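Local coordinates for La-related protein 7 homolog (Schizosaccharomyces pombe, PDB 6TZN) that binds telomerase RNA ter1 and promotes its assembly with the catalytic subunit trt1, the part here being its C-terminal xRRM domain, at residues 13-19 / 101-107; 36-40 / 68-74. All blocks are in the same frame, centred on the assembly; numbering follows the deposited sequence.

Contact 1: residues 13-19 / 101-107; sequences LTRIKNL and FLIAELI
Lys17 and Glu105 meet by their charged ends on one face of an antiparallel strand pair, residues 13-17 against 103-106, the first and last strands of the RRM sheet. The lysine chain bends at chi3 (-67°) and brings NZ to 3.0 Å from Glu105 OE1, a salt bridge in which NZ meets OE1 from above the carboxylate plane; Lys17 CE also rests beside the CG2 branch of Ile103. Arg15 projects from the same face, but its guanidinium has its stronger partner in Glu111 of helix 109-119, which Leu13 and Ile107 also touch; Ile107 lays CD1 over one face of the group. This face, turned from the two packing helices, is the one that usually meets RNA in RRMs. Beneath, Lys17 N reaches Ile103 O at 2.8 Å, and Arg15 N reaches Glu105 O at the same distance. The opposite face, carrying Thr14, Ile16, Ala104 and Leu106, is mostly apolar. With CG1 of Ile16 anti to the carbonyl carbon and a further bend at chi2 (-63°), CD1 swings back across to Ala104 CB, 3.6 Å away, while the hydroxyl of Thr14 is taken by Trp63. Past the strand end, Asn18 ND2 donates to Phe101 O at 2.9 Å, and Leu19 CD2 packs on Leu102 CD2. A glutamine in place of Glu105 would probably leave the ammonium of Lys17 without its charged mate on strand 103-106. The chemistry thus divides mostly by face: charges among isoleucine methyls beside Lys17 and Glu105, mainly apolar packing toward helix 66-78.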
# COMPACT_ATOMS: atom_id res chain seq x y z
N LEU A 13 8.89 2.34 -3.70
CA LEU A 13 7.71 3.10 -3.31
C LEU A 13 6.47 2.60 -4.04
O LEU A 13 6.48 2.49 -5.27
CB LEU A 13 7.89 4.58 -3.64
CG LEU A 13 9.16 5.27 -3.15
CD1 LEU A 13 9.19 6.70 -3.68
CD2 LEU A 13 9.24 5.25 -1.63
N THR A 14 5.41 2.31 -3.29
CA THR A 14 4.12 1.98 -3.89
C THR A 14 3.05 2.93 -3.36
O THR A 14 2.94 3.14 -2.15
CB THR A 14 3.68 0.53 -3.60
OG1 THR A 14 3.45 0.36 -2.19
CG2 THR A 14 4.73 -0.46 -4.10
N ARG A 15 2.26 3.48 -4.27
CA ARG A 15 1.08 4.23 -3.88
C ARG A 15 -0.07 3.24 -3.72
O ARG A 15 -0.29 2.40 -4.60
CB ARG A 15 0.73 5.26 -4.95
CG ARG A 15 -0.61 5.94 -4.70
CD ARG A 15 -0.87 7.03 -5.70
NE ARG A 15 -0.17 8.25 -5.33
CZ ARG A 15 0.91 8.71 -5.94
NH1 ARG A 15 1.43 8.06 -6.97
NH2 ARG A 15 1.48 9.84 -5.52
N ILE A 16 -0.77 3.32 -2.60
CA ILE A 16 -1.99 2.55 -2.37
C ILE A 16 -3.16 3.50 -2.52
O ILE A 16 -3.18 4.57 -1.89
CB ILE A 16 -2.00 1.92 -0.97
CG1 ILE A 16 -0.68 1.19 -0.67
CG2 ILE A 16 -3.21 1.00 -0.81
CD1 ILE A 16 -0.39 0.04 -1.59
N LYS A 17 -4.11 3.15 -3.37
CA LYS A 17 -5.28 3.98 -3.62
C LYS A 17 -6.56 3.27 -3.18
O LYS A 17 -6.63 2.04 -3.16
CB LYS A 17 -5.41 4.34 -5.10
CG LYS A 17 -4.25 5.17 -5.62
CD LYS A 17 -4.54 5.74 -6.99
CE LYS A 17 -4.62 4.65 -8.04
NZ LYS A 17 -4.94 5.24 -9.37
N ASN A 18 -7.56 4.09 -2.84
CA ASN A 18 -8.90 3.63 -2.45
C ASN A 18 -8.94 3.03 -1.05
O ASN A 18 -9.79 2.19 -0.75
CB ASN A 18 -9.55 2.74 -3.50
CG ASN A 18 -9.60 3.41 -4.85
OD1 ASN A 18 -9.99 4.57 -4.95
ND2 ASN A 18 -9.18 2.69 -5.89
N LEU A 19 -8.05 3.49 -0.17
CA LEU A 19 -8.19 3.20 1.25
C LEU A 19 -9.43 3.88 1.80
O LEU A 19 -9.88 4.92 1.29
CB LEU A 19 -6.97 3.73 2.00
CG LEU A 19 -5.66 3.01 1.72
CD1 LEU A 19 -4.48 3.86 2.15
CD2 LEU A 19 -5.65 1.65 2.41
N PHE A 101 -12.10 -0.90 -5.52
CA PHE A 101 -11.05 -1.86 -5.20
C PHE A 101 -9.74 -1.15 -4.84
O PHE A 101 -9.35 -0.17 -5.48
CB PHE A 101 -10.80 -2.80 -6.38
CG PHE A 101 -11.90 -3.78 -6.63
CD1 PHE A 101 -12.13 -4.83 -5.75
CD2 PHE A 101 -12.71 -3.67 -7.75
CE1 PHE A 101 -13.14 -5.74 -5.98
CE2 PHE A 101 -13.72 -4.57 -7.99
CZ PHE A 101 -13.94 -5.61 -7.11
N LEU A 102 -9.07 -1.66 -3.81
CA LEU A 102 -7.72 -1.22 -3.50
C LEU A 102 -6.79 -1.46 -4.69
O LEU A 102 -6.81 -2.52 -5.33
CB LEU A 102 -7.21 -1.97 -2.27
CG LEU A 102 -7.89 -1.53 -0.97
CD1 LEU A 102 -7.77 -2.61 0.09
CD2 LEU A 102 -7.27 -0.23 -0.47
N ILE A 103 -5.94 -0.46 -4.97
CA ILE A 103 -5.00 -0.48 -6.08
C ILE A 103 -3.62 -0.12 -5.53
O ILE A 103 -3.50 0.74 -4.66
CB ILE A 103 -5.41 0.56 -7.15
CG1 ILE A 103 -6.70 0.14 -7.84
CG2 ILE A 103 -4.27 0.80 -8.16
CD1 ILE A 103 -7.24 1.19 -8.78
N ALA A 104 -2.58 -0.79 -6.03
CA ALA A 104 -1.21 -0.44 -5.70
C ALA A 104 -0.43 -0.19 -6.98
O ALA A 104 -0.51 -0.99 -7.92
CB ALA A 104 -0.52 -1.54 -4.87
N GLU A 105 0.31 0.91 -7.02
CA GLU A 105 1.09 1.31 -8.19
C GLU A 105 2.50 1.66 -7.76
O GLU A 105 2.70 2.34 -6.75
CB GLU A 105 0.48 2.54 -8.87
CG GLU A 105 -1.01 2.48 -9.13
CD GLU A 105 -1.57 3.79 -9.66
OE1 GLU A 105 -2.58 3.75 -10.39
OE2 GLU A 105 -0.99 4.86 -9.35
N LEU A 106 3.48 1.21 -8.54
CA LEU A 106 4.87 1.58 -8.29
C LEU A 106 5.09 3.03 -8.68
O LEU A 106 4.67 3.45 -9.77
CB LEU A 106 5.79 0.67 -9.10
CG LEU A 106 7.28 0.72 -8.75
CD1 LEU A 106 7.55 0.09 -7.39
CD2 LEU A 106 8.09 0.03 -9.84
N ILE A 107 5.73 3.79 -7.81
CA ILE A 107 6.05 5.19 -8.08
C ILE A 107 7.42 5.24 -8.74
O ILE A 107 8.38 4.67 -8.23
CB ILE A 107 6.02 6.02 -6.79
CG1 ILE A 107 4.62 5.97 -6.15
CG2 ILE A 107 6.42 7.46 -7.07
CD1 ILE A 107 4.52 6.70 -4.82
O HOH W 1 9.71 3.39 -6.27

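Contact 2: residues 36-40 / 68-74; sequences FSRQT and HAETCIN
Phe36, near the end of helix 25-39, offers one ring face to Thr71 of helix 66-78, joining the two helices that pack on the sheet in the RRM fold. Its CG stands opposite the backbone N (chi1 -162°), which carries the ring across to the second helix. There Thr71 CG2 forms a CH-pi contact 3.6 Å from the ring centroid, displaced toward the CE2-CZ rim. At the ring edge CE2 lies 3.5 Å from His68 O, near the ring plane, and CZ is 3.7 Å from CD2 of the His68 ring, the two rings meeting obliquely. Farther along, Gln39 bends at chi2 (64°), sending its amide past Thr71 in the opposite direction so that NE2 comes to 3.6 Å from Asn74 CB. Asn74 OD1 is engaged by Arg77, whereas Gln39 OE1 has a weak bond to Gln79. Thr40 follows and brings its CG2 in from the flank, 3.7 Å from Thr71 CG2 and roughly at right angles to the direction of the ring; the hydroxyls of Thr40 and Thr71 are bonded to Asn42 N and Leu67 O. At the polar margin a water accepts an N-H of Asn74 ND2 at 3.1 Å and, weakly, one of Gln39 NE2 at 3.4 Å.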
# COMPACT_ATOMS: atom_id res chain seq x y z
N PHE A 36 -0.10 -9.25 1.79
CA PHE A 36 1.23 -9.73 1.41
C PHE A 36 1.38 -11.21 1.71
O PHE A 36 1.91 -11.97 0.89
CB PHE A 36 2.26 -8.92 2.21
CG PHE A 36 3.67 -8.95 1.66
CD1 PHE A 36 4.49 -10.05 1.89
CD2 PHE A 36 4.21 -7.86 0.99
CE1 PHE A 36 5.80 -10.08 1.42
CE2 PHE A 36 5.51 -7.88 0.52
CZ PHE A 36 6.30 -8.99 0.74
N SER A 37 0.90 -11.65 2.88
CA SER A 37 1.08 -13.04 3.27
C SER A 37 0.30 -14.01 2.39
O SER A 37 0.69 -15.18 2.27
CB SER A 37 0.71 -13.24 4.75
OG SER A 37 -0.69 -13.16 4.95
N ARG A 38 -0.79 -13.56 1.76
CA ARG A 38 -1.49 -14.39 0.78
C ARG A 38 -0.78 -14.43 -0.56
O ARG A 38 -1.03 -15.35 -1.35
CB ARG A 38 -2.92 -13.88 0.55
CG ARG A 38 -3.96 -14.48 1.48
CD ARG A 38 -4.05 -13.71 2.76
NE ARG A 38 -4.73 -14.49 3.79
CZ ARG A 38 -4.52 -14.34 5.09
NH1 ARG A 38 -3.67 -13.41 5.51
NH2 ARG A 38 -5.17 -15.11 5.95
N GLN A 39 0.12 -13.49 -0.83
CA GLN A 39 0.85 -13.44 -2.09
C GLN A 39 2.11 -14.29 -2.05
O GLN A 39 2.47 -14.92 -3.06
CB GLN A 39 1.19 -11.99 -2.44
CG GLN A 39 1.69 -11.78 -3.85
CD GLN A 39 0.64 -12.12 -4.89
OE1 GLN A 39 -0.56 -12.17 -4.59
NE2 GLN A 39 1.08 -12.33 -6.12
N THR A 40 2.78 -14.34 -0.90
CA THR A 40 3.98 -15.14 -0.77
C THR A 40 4.23 -15.42 0.71
O THR A 40 3.90 -14.61 1.58
CB THR A 40 5.20 -14.45 -1.39
OG1 THR A 40 6.33 -15.33 -1.31
CG2 THR A 40 5.52 -13.16 -0.65
N HIS A 68 10.01 -6.46 -2.03
CA HIS A 68 8.79 -6.24 -1.25
C HIS A 68 7.79 -5.39 -2.01
O HIS A 68 6.59 -5.69 -2.04
CB HIS A 68 9.13 -5.55 0.08
CG HIS A 68 9.85 -6.42 1.06
ND1 HIS A 68 11.22 -6.39 1.23
CD2 HIS A 68 9.38 -7.33 1.95
CE1 HIS A 68 11.56 -7.25 2.17
NE2 HIS A 68 10.47 -7.83 2.63
N ALA A 69 8.26 -4.31 -2.63
CA ALA A 69 7.36 -3.43 -3.38
C ALA A 69 6.72 -4.18 -4.54
O ALA A 69 5.51 -4.03 -4.79
CB ALA A 69 8.10 -2.19 -3.89
N GLU A 70 7.50 -5.00 -5.26
CA GLU A 70 6.94 -5.78 -6.36
C GLU A 70 5.90 -6.77 -5.86
O GLU A 70 4.86 -6.98 -6.51
CB GLU A 70 8.07 -6.51 -7.08
CG GLU A 70 7.64 -7.18 -8.38
CD GLU A 70 8.80 -7.86 -9.09
OE1 GLU A 70 9.60 -8.53 -8.40
OE2 GLU A 70 8.90 -7.72 -10.32
N THR A 71 6.16 -7.41 -4.72
CA THR A 71 5.20 -8.35 -4.16
C THR A 71 3.89 -7.64 -3.83
O THR A 71 2.80 -8.18 -4.06
CB THR A 71 5.79 -9.00 -2.91
OG1 THR A 71 6.99 -9.72 -3.25
CG2 THR A 71 4.80 -9.94 -2.25
N CYS A 72 3.98 -6.42 -3.28
CA CYS A 72 2.79 -5.64 -2.99
C CYS A 72 1.99 -5.36 -4.26
O CYS A 72 0.76 -5.54 -4.29
CB CYS A 72 3.20 -4.33 -2.31
SG CYS A 72 1.84 -3.19 -2.02
N ILE A 73 2.67 -4.91 -5.32
CA ILE A 73 1.98 -4.63 -6.58
C ILE A 73 1.27 -5.88 -7.09
O ILE A 73 0.10 -5.83 -7.49
CB ILE A 73 2.97 -4.08 -7.62
CG1 ILE A 73 3.61 -2.78 -7.13
CG2 ILE A 73 2.26 -3.87 -8.96
CD1 ILE A 73 2.63 -1.73 -6.75
N ASN A 74 1.97 -7.02 -7.08
CA ASN A 74 1.37 -8.25 -7.58
C ASN A 74 0.17 -8.67 -6.73
O ASN A 74 -0.83 -9.15 -7.25
CB ASN A 74 2.41 -9.37 -7.60
CG ASN A 74 3.48 -9.14 -8.65
OD1 ASN A 74 3.28 -8.39 -9.60
ND2 ASN A 74 4.63 -9.80 -8.48
O HOH W 2 4.48 -11.85 -6.16

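Overall arrangement
Contact 1 pairs the first and last strands of the RRM sheet, and contact 2 joins the two helices on one of its faces, with about 12 Å between the centres of the contacts. Helix 66-78 links them, since Thr71 faces helix 25-39 while Ile73, on the same helix, turns to the strands: its CD1 is 3.4 Å from Ala104 O and 3.6 Å from Thr14 CG2. Cys72 touches Thr14 and Ile16 as well. In sequence, both segments of contact 2 fall between the strands of contact 1, so strand 103-106, which comes after both helices in the chain, pairs with strand 13-17 at the edge of the sheet.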